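Long-range contact in 378aa long hypothetical citrate synthase (Sulfolobus tokodaii, PDB 1VGM), which is a mostly helical member of the citrate synthase family that assembles as a dimer: residues A[29-41]-A[47-59]. Numbering follows the deposited sequence.
Sequences LRYRGYDINDLVN and ELIHLMLYGELPN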
loop_
_atom_site.group_PDB
_atom_site.type_symbol
_atom_site.label_atom_id
_atom_site.label_comp_id
_atom_site.label_asym_id
_atom_site.label_seq_id
_atom_site.Cartn_x
_atom_site.Cartn_y
_atom_site.Cartn_z
ATOM N N LEU A 29 5.556 -26.371 10.402
ATOM C CA LEU A 29 4.684 -25.209 10.294
ATOM C C LEU A 29 3.320 -25.536 10.880
ATOM O O LEU A 29 2.720 -26.558 10.542
ATOM C CB LEU A 29 4.522 -24.811 8.826
ATOM C CG LEU A 29 3.539 -23.682 8.520
ATOM C CD1 LEU A 29 3.978 -22.398 9.215
ATOM C CD2 LEU A 29 3.477 -23.471 7.027
ATOM N N ARG A 30 2.827 -24.667 11.753
ATOM C CA ARG A 30 1.487 -24.829 12.306
ATOM C C ARG A 30 0.628 -23.589 12.082
ATOM O O ARG A 30 1.113 -22.463 12.203
ATOM C CB ARG A 30 1.579 -25.128 13.801
ATOM C CG ARG A 30 2.294 -26.426 14.109
ATOM C CD ARG A 30 2.347 -26.686 15.589
ATOM N NE ARG A 30 3.146 -27.874 15.861
ATOM C CZ ARG A 30 4.197 -27.901 16.675
ATOM N NH1 ARG A 30 5.056 -28.909 16.602
ATOM N NH2 ARG A 30 4.384 -26.931 17.566
ATOM N N TYR A 31 -0.645 -23.806 11.757
ATOM C CA TYR A 31 -1.653 -22.746 11.775
ATOM C C TYR A 31 -2.564 -22.932 12.994
ATOM O O TYR A 31 -3.276 -23.930 13.105
ATOM C CB TYR A 31 -2.509 -22.790 10.500
ATOM C CG TYR A 31 -1.804 -22.435 9.199
ATOM C CD1 TYR A 31 -2.220 -23.003 7.990
ATOM C CD2 TYR A 31 -0.741 -21.520 9.168
ATOM C CE1 TYR A 31 -1.604 -22.678 6.786
ATOM C CE2 TYR A 31 -0.112 -21.182 7.954
ATOM C CZ TYR A 31 -0.551 -21.767 6.768
ATOM O OH TYR A 31 0.052 -21.445 5.561
ATOM N N ARG A 32 -2.532 -21.969 13.903
ATOM C CA ARG A 32 -3.258 -22.079 15.161
ATOM C C ARG A 32 -3.085 -23.461 15.782
ATOM O O ARG A 32 -4.040 -24.059 16.281
ATOM C CB ARG A 32 -4.741 -21.776 14.929
ATOM C CG ARG A 32 -5.062 -20.280 14.819
ATOM C CD ARG A 32 -5.805 -19.786 16.057
ATOM N NE ARG A 32 -5.767 -18.331 16.204
ATOM C CZ ARG A 32 -6.494 -17.478 15.484
ATOM N NH1 ARG A 32 -6.425 -16.176 15.728
ATOM N NH2 ARG A 32 -7.286 -17.922 14.518
ATOM N N GLY A 33 -1.857 -23.970 15.736
ATOM C CA GLY A 33 -1.522 -25.153 16.503
ATOM C C GLY A 33 -1.609 -26.453 15.727
ATOM O O GLY A 33 -1.109 -27.480 16.181
ATOM N N TYR A 34 -2.242 -26.418 14.558
ATOM C CA TYR A 34 -2.405 -27.625 13.751
ATOM C C TYR A 34 -1.328 -27.697 12.669
ATOM O O TYR A 34 -1.111 -26.729 11.946
ATOM C CB TYR A 34 -3.791 -27.630 13.099
ATOM C CG TYR A 34 -4.934 -27.717 14.090
ATOM C CD1 TYR A 34 -5.232 -28.920 14.738
ATOM C CD2 TYR A 34 -5.728 -26.604 14.371
ATOM C CE1 TYR A 34 -6.299 -29.010 15.641
ATOM C CE2 TYR A 34 -6.795 -26.684 15.272
ATOM C CZ TYR A 34 -7.076 -27.886 15.903
ATOM O OH TYR A 34 -8.129 -27.957 16.791
ATOM N N ASP A 35 -0.667 -28.849 12.558
ATOM C CA ASP A 35 0.409 -29.036 11.583
ATOM C C ASP A 35 -0.118 -28.831 10.167
ATOM O O ASP A 35 -1.244 -29.222 9.859
ATOM C CB ASP A 35 1.001 -30.443 11.703
ATOM C CG ASP A 35 2.264 -30.622 10.869
ATOM O OD1 ASP A 35 2.168 -30.785 9.633
ATOM O OD2 ASP A 35 3.362 -30.600 11.458
ATOM N N ILE A 36 0.694 -28.227 9.304
ATOM C CA ILE A 36 0.237 -27.910 7.955
ATOM C C ILE A 36 -0.093 -29.180 7.163
ATOM O O ILE A 36 -0.959 -29.165 6.286
ATOM C CB ILE A 36 1.297 -27.069 7.175
ATOM C CG1 ILE A 36 0.797 -26.787 5.758
ATOM C CG2 ILE A 36 2.617 -27.798 7.116
ATOM C CD1 ILE A 36 0.165 -25.441 5.610
ATOM N N ASN A 37 0.588 -30.274 7.487
ATOM C CA ASN A 37 0.346 -31.557 6.831
ATOM C C ASN A 37 -1.063 -32.085 7.119
ATOM O O ASN A 37 -1.725 -32.616 6.228
ATOM C CB ASN A 37 1.386 -32.592 7.286
ATOM C CG ASN A 37 2.770 -32.340 6.693
ATOM O OD1 ASN A 37 3.064 -32.766 5.580
ATOM N ND2 ASN A 37 3.622 -31.651 7.442
ATOM N N ASP A 38 -1.521 -31.943 8.360
ATOM C CA ASP A 38 -2.860 -32.409 8.724
ATOM C C ASP A 38 -3.923 -31.568 8.034
ATOM O O ASP A 38 -4.927 -32.092 7.530
ATOM C CB ASP A 38 -3.058 -32.338 10.241
ATOM C CG ASP A 38 -2.225 -33.361 10.979
ATOM O OD1 ASP A 38 -1.957 -34.431 10.396
ATOM O OD2 ASP A 38 -1.836 -33.099 12.135
ATOM N N LEU A 39 -3.702 -30.256 8.020
ATOM C CA LEU A 39 -4.653 -29.340 7.399
ATOM C C LEU A 39 -4.827 -29.622 5.911
ATOM O O LEU A 39 -5.952 -29.718 5.426
ATOM C CB LEU A 39 -4.207 -27.891 7.622
ATOM C CG LEU A 39 -4.177 -27.525 9.111
ATOM C CD1 LEU A 39 -3.661 -26.117 9.299
ATOM C CD2 LEU A 39 -5.576 -27.672 9.704
ATOM N N VAL A 40 -3.718 -29.767 5.191
ATOM C CA VAL A 40 -3.769 -30.115 3.777
ATOM C C VAL A 40 -4.411 -31.493 3.581
ATOM O O VAL A 40 -5.334 -31.646 2.777
ATOM C CB VAL A 40 -2.340 -30.113 3.134
ATOM C CG1 VAL A 40 -2.373 -30.799 1.770
ATOM C CG2 VAL A 40 -1.827 -28.666 2.974
ATOM N N ASN A 41 -3.922 -32.491 4.315
ATOM C CA ASN A 41 -4.370 -33.864 4.106
ATOM C C ASN A 41 -5.828 -34.093 4.501
ATOM O O ASN A 41 -6.523 -34.872 3.860
ATOM C CB ASN A 41 -3.481 -34.836 4.886
ATOM C CG ASN A 41 -2.112 -34.991 4.267
ATOM O OD1 ASN A 41 -1.117 -35.160 4.971
ATOM N ND2 ASN A 41 -2.053 -34.938 2.938
ATOM N N GLU A 47 -12.148 -24.668 5.805
ATOM C CA GLU A 47 -11.922 -24.954 7.213
ATOM C C GLU A 47 -10.784 -24.113 7.783
ATOM O O GLU A 47 -10.856 -23.653 8.924
ATOM C CB GLU A 47 -11.647 -26.441 7.408
ATOM C CG GLU A 47 -12.894 -27.295 7.197
ATOM C CD GLU A 47 -12.587 -28.780 7.119
ATOM O OE1 GLU A 47 -12.870 -29.510 8.090
ATOM O OE2 GLU A 47 -12.064 -29.209 6.076
ATOM N N LEU A 48 -9.744 -23.896 6.981
ATOM C CA LEU A 48 -8.650 -23.011 7.371
ATOM C C LEU A 48 -9.059 -21.543 7.480
ATOM O O LEU A 48 -8.623 -20.837 8.391
ATOM C CB LEU A 48 -7.480 -23.132 6.385
ATOM C CG LEU A 48 -6.285 -22.213 6.696
ATOM C CD1 LEU A 48 -5.810 -22.422 8.143
ATOM C CD2 LEU A 48 -5.145 -22.505 5.723
ATOM N N ILE A 49 -9.898 -21.084 6.561
ATOM C CA ILE A 49 -10.504 -19.767 6.699
ATOM C C ILE A 49 -11.104 -19.606 8.090
ATOM O O ILE A 49 -10.828 -18.618 8.773
ATOM C CB ILE A 49 -11.620 -19.529 5.653
ATOM C CG1 ILE A 49 -11.022 -19.444 4.252
ATOM C CG2 ILE A 49 -12.366 -18.239 5.966
ATOM C CD1 ILE A 49 -12.080 -19.419 3.148
ATOM N N HIS A 50 -11.924 -20.568 8.508
ATOM C CA HIS A 50 -12.609 -20.462 9.797
ATOM C C HIS A 50 -11.604 -20.566 10.944
ATOM O O HIS A 50 -11.731 -19.886 11.964
ATOM C CB HIS A 50 -13.669 -21.566 9.935
ATOM C CG HIS A 50 -14.504 -21.451 11.173
ATOM N ND1 HIS A 50 -14.072 -21.886 12.410
ATOM C CD2 HIS A 50 -15.745 -20.944 11.367
ATOM C CE1 HIS A 50 -15.012 -21.652 13.309
ATOM N NE2 HIS A 50 -16.037 -21.081 12.703
ATOM N N LEU A 51 -10.605 -21.424 10.775
ATOM C CA LEU A 51 -9.567 -21.579 11.787
ATOM C C LEU A 51 -8.824 -20.255 11.987
ATOM O O LEU A 51 -8.706 -19.760 13.117
ATOM C CB LEU A 51 -8.589 -22.681 11.364
ATOM C CG LEU A 51 -7.380 -23.007 12.244
ATOM C CD1 LEU A 51 -7.834 -23.445 13.633
ATOM C CD2 LEU A 51 -6.553 -24.106 11.569
ATOM N N MET A 52 -8.328 -19.678 10.892
ATOM C CA MET A 52 -7.519 -18.466 10.987
ATOM C C MET A 52 -8.315 -17.270 11.507
ATOM O O MET A 52 -7.787 -16.457 12.263
ATOM C CB MET A 52 -6.895 -18.110 9.630
ATOM C CG MET A 52 -5.780 -19.054 9.155
ATOM S SD MET A 52 -4.488 -19.415 10.380
ATOM C CE MET A 52 -3.064 -18.746 9.591
ATOM N N LEU A 53 -9.577 -17.149 11.103
ATOM C CA LEU A 53 -10.337 -15.942 11.419
ATOM C C LEU A 53 -11.044 -16.073 12.762
ATOM O O LEU A 53 -11.046 -15.138 13.568
ATOM C CB LEU A 53 -11.358 -15.647 10.317
ATOM C CG LEU A 53 -10.771 -15.257 8.954
ATOM C CD1 LEU A 53 -11.898 -15.114 7.927
ATOM C CD2 LEU A 53 -9.998 -13.952 9.074
ATOM N N TYR A 54 -11.635 -17.239 13.005
ATOM C CA TYR A 54 -12.438 -17.454 14.203
ATOM C C TYR A 54 -11.664 -18.185 15.301
ATOM O O TYR A 54 -12.024 -18.107 16.473
ATOM C CB TYR A 54 -13.714 -18.235 13.848
ATOM C CG TYR A 54 -14.669 -17.475 12.946
ATOM C CD1 TYR A 54 -14.438 -17.389 11.576
ATOM C CD2 TYR A 54 -15.793 -16.823 13.465
ATOM C CE1 TYR A 54 -15.294 -16.675 10.740
ATOM C CE2 TYR A 54 -16.664 -16.100 12.630
ATOM C CZ TYR A 54 -16.404 -16.034 11.270
ATOM O OH TYR A 54 -17.255 -15.334 10.438
ATOM N N GLY A 55 -10.601 -18.894 14.930
ATOM C CA GLY A 55 -9.690 -19.429 15.932
ATOM C C GLY A 55 -9.721 -20.940 16.107
ATOM O O GLY A 55 -8.773 -21.519 16.642
ATOM N N GLU A 56 -10.792 -21.590 15.661
ATOM C CA GLU A 56 -10.880 -23.049 15.733
ATOM C C GLU A 56 -11.289 -23.649 14.394
ATOM O O GLU A 56 -11.815 -22.952 13.528
ATOM C CB GLU A 56 -11.895 -23.473 16.799
ATOM C CG GLU A 56 -11.671 -22.849 18.166
ATOM C CD GLU A 56 -10.459 -23.412 18.879
ATOM O OE1 GLU A 56 -10.122 -22.896 19.965
ATOM O OE2 GLU A 56 -9.843 -24.367 18.360
ATOM N N LEU A 57 -11.055 -24.948 14.233
ATOM C CA LEU A 57 -11.656 -25.710 13.144
ATOM C C LEU A 57 -13.164 -25.677 13.304
ATOM O O LEU A 57 -13.677 -25.789 14.415
ATOM C CB LEU A 57 -11.160 -27.157 13.173
ATOM C CG LEU A 57 -9.659 -27.268 12.911
ATOM C CD1 LEU A 57 -9.194 -28.696 13.148
ATOM C CD2 LEU A 57 -9.358 -26.815 11.477
ATOM N N PRO A 58 -13.899 -25.506 12.197
ATOM C CA PRO A 58 -15.349 -25.357 12.324
ATOM C C PRO A 58 -16.036 -26.710 12.479
ATOM O O PRO A 58 -15.554 -27.721 11.966
ATOM C CB PRO A 58 -15.741 -24.667 11.027
ATOM C CG PRO A 58 -14.773 -25.240 10.036
ATOM C CD PRO A 58 -13.464 -25.432 10.789
ATOM N N ASN A 59 -17.167 -26.731 13.177
ATOM C CA ASN A 59 -18.065 -27.868 13.075
ATOM C C ASN A 59 -18.847 -27.751 11.782
ATOM O O ASN A 59 -18.679 -26.792 11.027
ATOM C CB ASN A 59 -19.029 -27.920 14.268
ATOM C CG ASN A 59 -19.924 -26.692 14.362
ATOM O OD1 ASN A 59 -20.398 -26.172 13.353
ATOM N ND2 ASN A 59 -20.165 -26.229 15.585
HETATM O O HOH W 1 -10.126 -26.318 16.717
#
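Leu51 of helix 47-54 reaches the strand-turn-strand of residues 29-35 with both methyls: CD1 lies at the edge of the Tyr34 ring, 3.8 Å from its CE2, and also meets Arg32 CB, while CD2 sits against Tyr31 O. Over one face of the Tyr34 ring Leu57 makes a CH-pi contact, its CD1 3.8 Å from the centroid of the Tyr34 ring and displaced toward the rim. Leu48 and Met52 both approach the Tyr31 ring obliquely from the same side: Tyr31 CD1 touches Leu48 CD1 at 3.6 Å, and CD2 touches Met52 CE. The Met52 chain, bent at chi2 (-49°) and chi3, folds back so that SD makes a Met-aromatic contact 4.9 Å from the Tyr31 ring centroid. Beyond these segments Tyr31 OH is hydrogen-bonded to Ile179 O and Asp183 N. Tyr31 to Tyr34 form a type I' turn, the two-residue hairpin connection between the second and third strands of a small antiparallel sheet in this mostly helical fold; helix 36-41 follows, and its Leu39 adds CD2 at 4.1 Å from Leu51 CD2. Polar contacts gather at the helix C-terminus. Arg32, bent at chi2 (-108°), passes its CD beside Gly55 and brings NH2 to two carbonyls near the guanidinium plane, Leu51 O and Met52 O, each at 2.7 Å but in weak, bent hydrogen bonds. A water bridges Tyr34 OH (2.6 Å), Glu56 OE2, to which it donates, and Leu57 N, from which it accepts. Arg370 of the second subunit forms a salt bridge with Glu56 OE2 and hydrogen-bonds through NE to Arg32 O.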